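Local coordinates for protein neurotoxin (Clostridium botulinum, PDB 2QN0) that probably acts as a zinc-dependent protease, the light chain of botulinum neurotoxin type C1, that cleaves SNARE proteins with dual substrate specificity, at residues Leu225-Met228 / His229-His233; Val263-Tyr267 / Ala268-Ala272. All blocks are in the same frame, centred on the assembly; numbering follows the deposited sequence.

Interaction 1. Residues Leu225-Met228 / His229-His233. With ZN (zinc ion), chain B.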
# COMPACT_ATOMS: atom_id res chain seq x y z
N LEU A 225 7.57 5.53 -5.87
CA LEU A 225 7.76 4.08 -6.02
C LEU A 225 7.68 3.38 -4.68
O LEU A 225 7.24 2.24 -4.59
CB LEU A 225 9.09 3.77 -6.71
CG LEU A 225 9.17 4.11 -8.21
CD1 LEU A 225 10.25 3.27 -8.86
CD2 LEU A 225 7.84 3.83 -8.89
N ILE A 226 8.12 4.07 -3.62
CA ILE A 226 8.04 3.50 -2.28
C ILE A 226 6.56 3.30 -1.96
O ILE A 226 6.15 2.27 -1.44
CB ILE A 226 8.68 4.45 -1.25
CG1 ILE A 226 10.17 4.63 -1.56
CG2 ILE A 226 8.50 3.89 0.16
CD1 ILE A 226 10.90 5.59 -0.62
N LEU A 227 5.76 4.31 -2.29
CA LEU A 227 4.32 4.25 -2.04
C LEU A 227 3.62 3.27 -2.99
O LEU A 227 2.81 2.44 -2.55
CB LEU A 227 3.70 5.65 -2.17
CG LEU A 227 2.18 5.77 -2.05
CD1 LEU A 227 1.70 5.18 -0.73
CD2 LEU A 227 1.78 7.25 -2.16
N MET A 228 3.91 3.36 -4.28
CA MET A 228 3.28 2.48 -5.26
C MET A 228 3.59 1.02 -4.96
O MET A 228 2.76 0.14 -5.20
CB MET A 228 3.73 2.83 -6.68
CG MET A 228 3.10 4.13 -7.20
SD MET A 228 3.62 4.57 -8.86
CE MET A 228 2.42 3.66 -9.84
N HIS A 229 4.78 0.75 -4.42
CA HIS A 229 5.15 -0.61 -4.06
C HIS A 229 4.13 -1.14 -3.05
O HIS A 229 3.62 -2.26 -3.18
CB HIS A 229 6.55 -0.65 -3.45
CG HIS A 229 6.93 -1.99 -2.89
ND1 HIS A 229 7.79 -2.85 -3.54
CD2 HIS A 229 6.56 -2.61 -1.75
CE1 HIS A 229 7.94 -3.94 -2.81
NE2 HIS A 229 7.21 -3.82 -1.72
N GLU A 230 3.81 -0.33 -2.03
CA GLU A 230 2.84 -0.76 -1.03
C GLU A 230 1.44 -0.84 -1.64
O GLU A 230 0.63 -1.68 -1.25
CB GLU A 230 2.82 0.20 0.18
CG GLU A 230 4.12 0.23 1.00
CD GLU A 230 4.63 -1.15 1.40
OE1 GLU A 230 3.82 -2.00 1.84
OE2 GLU A 230 5.85 -1.39 1.28
N LEU A 231 1.13 0.04 -2.60
CA LEU A 231 -0.18 -0.00 -3.24
C LEU A 231 -0.33 -1.33 -3.99
O LEU A 231 -1.45 -1.81 -4.19
CB LEU A 231 -0.36 1.18 -4.21
CG LEU A 231 -0.43 2.57 -3.55
CD1 LEU A 231 -0.62 3.63 -4.64
CD2 LEU A 231 -1.59 2.62 -2.55
N ASN A 232 0.78 -1.93 -4.39
CA ASN A 232 0.72 -3.23 -5.07
C ASN A 232 0.28 -4.29 -4.07
O ASN A 232 -0.50 -5.19 -4.42
CB ASN A 232 2.07 -3.60 -5.68
CG ASN A 232 2.42 -2.71 -6.86
OD1 ASN A 232 1.55 -2.09 -7.46
ND2 ASN A 232 3.70 -2.66 -7.21
N HIS A 233 0.78 -4.22 -2.84
CA HIS A 233 0.35 -5.18 -1.83
C HIS A 233 -1.15 -4.98 -1.62
O HIS A 233 -1.89 -5.95 -1.47
CB HIS A 233 1.08 -4.95 -0.50
CG HIS A 233 2.51 -5.39 -0.52
ND1 HIS A 233 2.89 -6.67 -0.88
CD2 HIS A 233 3.65 -4.74 -0.19
CE1 HIS A 233 4.20 -6.78 -0.77
NE2 HIS A 233 4.69 -5.62 -0.35
ZN ZN B . 6.64 -4.98 -0.07
O HOH W 1 7.61 0.31 0.04
O HOH W 2 6.74 -3.78 1.63

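Interaction 2. Residues Val263-Tyr267 / Ala268-Ala272. With ZN (zinc ion), chain B.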
# COMPACT_ATOMS: atom_id res chain seq x y z
N VAL A 263 18.10 -13.76 4.65
CA VAL A 263 16.74 -13.29 4.86
C VAL A 263 15.77 -14.18 4.11
O VAL A 263 16.12 -14.78 3.09
CB VAL A 263 16.58 -11.84 4.34
CG1 VAL A 263 16.91 -11.78 2.86
CG2 VAL A 263 15.16 -11.35 4.58
N LYS A 264 14.54 -14.28 4.61
CA LYS A 264 13.52 -15.09 3.95
C LYS A 264 12.69 -14.16 3.08
O LYS A 264 11.78 -13.49 3.57
CB LYS A 264 12.63 -15.78 4.98
CG LYS A 264 13.34 -16.86 5.79
CD LYS A 264 12.37 -17.59 6.71
CE LYS A 264 13.08 -18.70 7.46
NZ LYS A 264 12.16 -19.45 8.36
N LEU A 265 13.02 -14.12 1.79
CA LEU A 265 12.31 -13.27 0.84
C LEU A 265 10.92 -13.80 0.54
O LEU A 265 10.75 -14.88 -0.04
CB LEU A 265 13.12 -13.17 -0.46
CG LEU A 265 12.53 -12.30 -1.58
CD1 LEU A 265 12.31 -10.88 -1.08
CD2 LEU A 265 13.46 -12.31 -2.78
N GLU A 266 9.91 -13.04 0.95
CA GLU A 266 8.52 -13.45 0.73
C GLU A 266 8.12 -13.34 -0.73
O GLU A 266 8.51 -12.41 -1.43
CB GLU A 266 7.58 -12.59 1.58
CG GLU A 266 7.90 -12.57 3.05
CD GLU A 266 6.93 -11.72 3.84
OE1 GLU A 266 6.50 -10.67 3.31
OE2 GLU A 266 6.59 -12.10 4.98
N TYR A 267 7.32 -14.30 -1.19
CA TYR A 267 6.86 -14.28 -2.56
C TYR A 267 5.98 -13.05 -2.79
O TYR A 267 5.88 -12.54 -3.90
CB TYR A 267 6.09 -15.57 -2.88
CG TYR A 267 6.99 -16.79 -2.98
CD1 TYR A 267 8.37 -16.68 -2.82
CD2 TYR A 267 6.46 -18.05 -3.26
CE1 TYR A 267 9.21 -17.80 -2.94
CE2 TYR A 267 7.29 -19.18 -3.38
CZ TYR A 267 8.66 -19.04 -3.22
OH TYR A 267 9.48 -20.13 -3.36
N ALA A 268 5.35 -12.57 -1.72
CA ALA A 268 4.51 -11.37 -1.80
C ALA A 268 5.37 -10.18 -2.22
O ALA A 268 4.93 -9.32 -2.99
CB ALA A 268 3.86 -11.10 -0.45
N GLU A 269 6.60 -10.13 -1.71
CA GLU A 269 7.52 -9.05 -2.05
C GLU A 269 7.98 -9.18 -3.49
O GLU A 269 8.12 -8.19 -4.21
CB GLU A 269 8.74 -9.07 -1.12
CG GLU A 269 8.43 -8.75 0.33
CD GLU A 269 7.80 -7.38 0.49
OE1 GLU A 269 7.85 -6.61 -0.48
OE2 GLU A 269 7.28 -7.08 1.58
N ILE A 270 8.24 -10.41 -3.91
CA ILE A 270 8.68 -10.66 -5.27
C ILE A 270 7.65 -10.16 -6.28
O ILE A 270 8.00 -9.56 -7.30
CB ILE A 270 8.96 -12.17 -5.49
CG1 ILE A 270 10.20 -12.58 -4.69
CG2 ILE A 270 9.16 -12.47 -6.98
CD1 ILE A 270 10.58 -14.05 -4.81
N TYR A 271 6.37 -10.40 -6.01
CA TYR A 271 5.33 -9.93 -6.92
C TYR A 271 5.16 -8.42 -6.87
O TYR A 271 4.96 -7.77 -7.90
CB TYR A 271 4.00 -10.62 -6.63
CG TYR A 271 3.87 -11.96 -7.32
CD1 TYR A 271 4.23 -12.12 -8.67
CD2 TYR A 271 3.36 -13.07 -6.65
CE1 TYR A 271 4.08 -13.35 -9.32
CE2 TYR A 271 3.20 -14.30 -7.29
CZ TYR A 271 3.56 -14.43 -8.62
OH TYR A 271 3.39 -15.64 -9.25
N ALA A 272 5.23 -7.85 -5.67
CA ALA A 272 5.08 -6.40 -5.53
C ALA A 272 6.21 -5.68 -6.28
O ALA A 272 6.00 -4.62 -6.89
CB ALA A 272 5.10 -6.01 -4.05
ZN ZN B . 6.64 -4.98 -0.07
O HOH W 3 8.24 -8.50 3.82
O HOH W 4 4.78 -8.73 2.49
O HOH W 2 6.74 -3.78 1.63

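Interaction 1. Residues Leu225-Met228 / His229-His233
H229 N bonds to L225 O (2.9 Å), L231 N to L227 O and N232 N to M228 O, so L225-M228 and H229-H233 are successive turns of one alpha-helix. The second turn, H229-H233, is the HExxH zinc motif. H229 and H233 each bind the zinc through NE2 at 2.1 Å. H229 has CG anti to the backbone N (chi1 172°), H233 anti to the carbonyl carbon (-74°), and from these two settings the rings converge on one ion. E230 folds back, bringing its carboxyl carbon CD to the edge of the H229 ring, in the ring plane. Its OE2 lies 2.6 Å from the zinc-bound water, which can donate to it but has more acceptors in reach than protons. A second water, 2.7 Å from OE2, donates to it and to I226 O. E230 thus reaches the metal through water, as the glutamate of HExxH proteases does. On another side of the helix, L231 CD1 lies 4.4 Å from L227 CG. Second-shell partners steady the site: E360 holds H229 ND1 and T170 holds E230 OE1. Around the helix, L227 packs on helix 80-97, M228 and L231 lean on L106 of helix 101-112, and L225 meets Y363 and A364 of helix 360-366.

Interaction 2. Residues Val263-Tyr267 / Ala268-Ala272
L265 and I270 meet where strand 261-266 turns into helix 267-273, the strand-to-helix junction that supplies the glutamate zinc ligand following the HExxH helix in this metalloprotease family. The short strand and helix segments make an angle of 55°. E266 is the N-cap residue, and its carbonyl O accepts from I270 N at 3.2 Å in the carbonyl plane, with a weak bond from E269 N; Y267 O takes Y271 N in the next step.

The tight part is apolar. L265 swings its CG anti to the backbone N (chi1 180°), and its CD2 comes to 3.8 Å from I270 CG1, the two side chains crossing at about a right angle. From another side I270 CD1 touches Y267 CD1 at 4.0 Å, the two side chains running side by side and pointing the same way. I270 therefore sits between L265 and the tyrosine ring, while L265 and Y267 also rest on I249 of strand 248-253.

The other side is wet. E266 reaches out extended beyond CG while E269 bends at chi2; their carboxylate planes lie 11° apart, with like-charged oxygens near each other. Two waters bridge them, each donating to E266 OE1 and E269 OE2, and probably ease the repulsion. Zinc should likewise draw off charge from E269, whose grip is lopsided: OE1 stands 2.1 Å from the zinc and OE2 2.7 Å.

How the interactions relate
Interaction 1 comes first along the chain, on helix 223-238, and interaction 2 follows at the end of strand 261-266 and the start of helix 267-273; their centres are 13 Å apart. Both belong to the zinc protease fold, and the metal joins them: two histidines from 225-233, one glutamate from 263-272 and a shared water complete its coordination. Away from the zinc, N232 ND2 of the first helix probably bonds to A272 O of the second, 3.0 Å away, its OD1 being hydrogen-bonded to Y363 OH, while H233 CE1 packs against A268 O. The two helices thus touch directly as well as through the ion, building the protease's metal centre from separate parts of the chain.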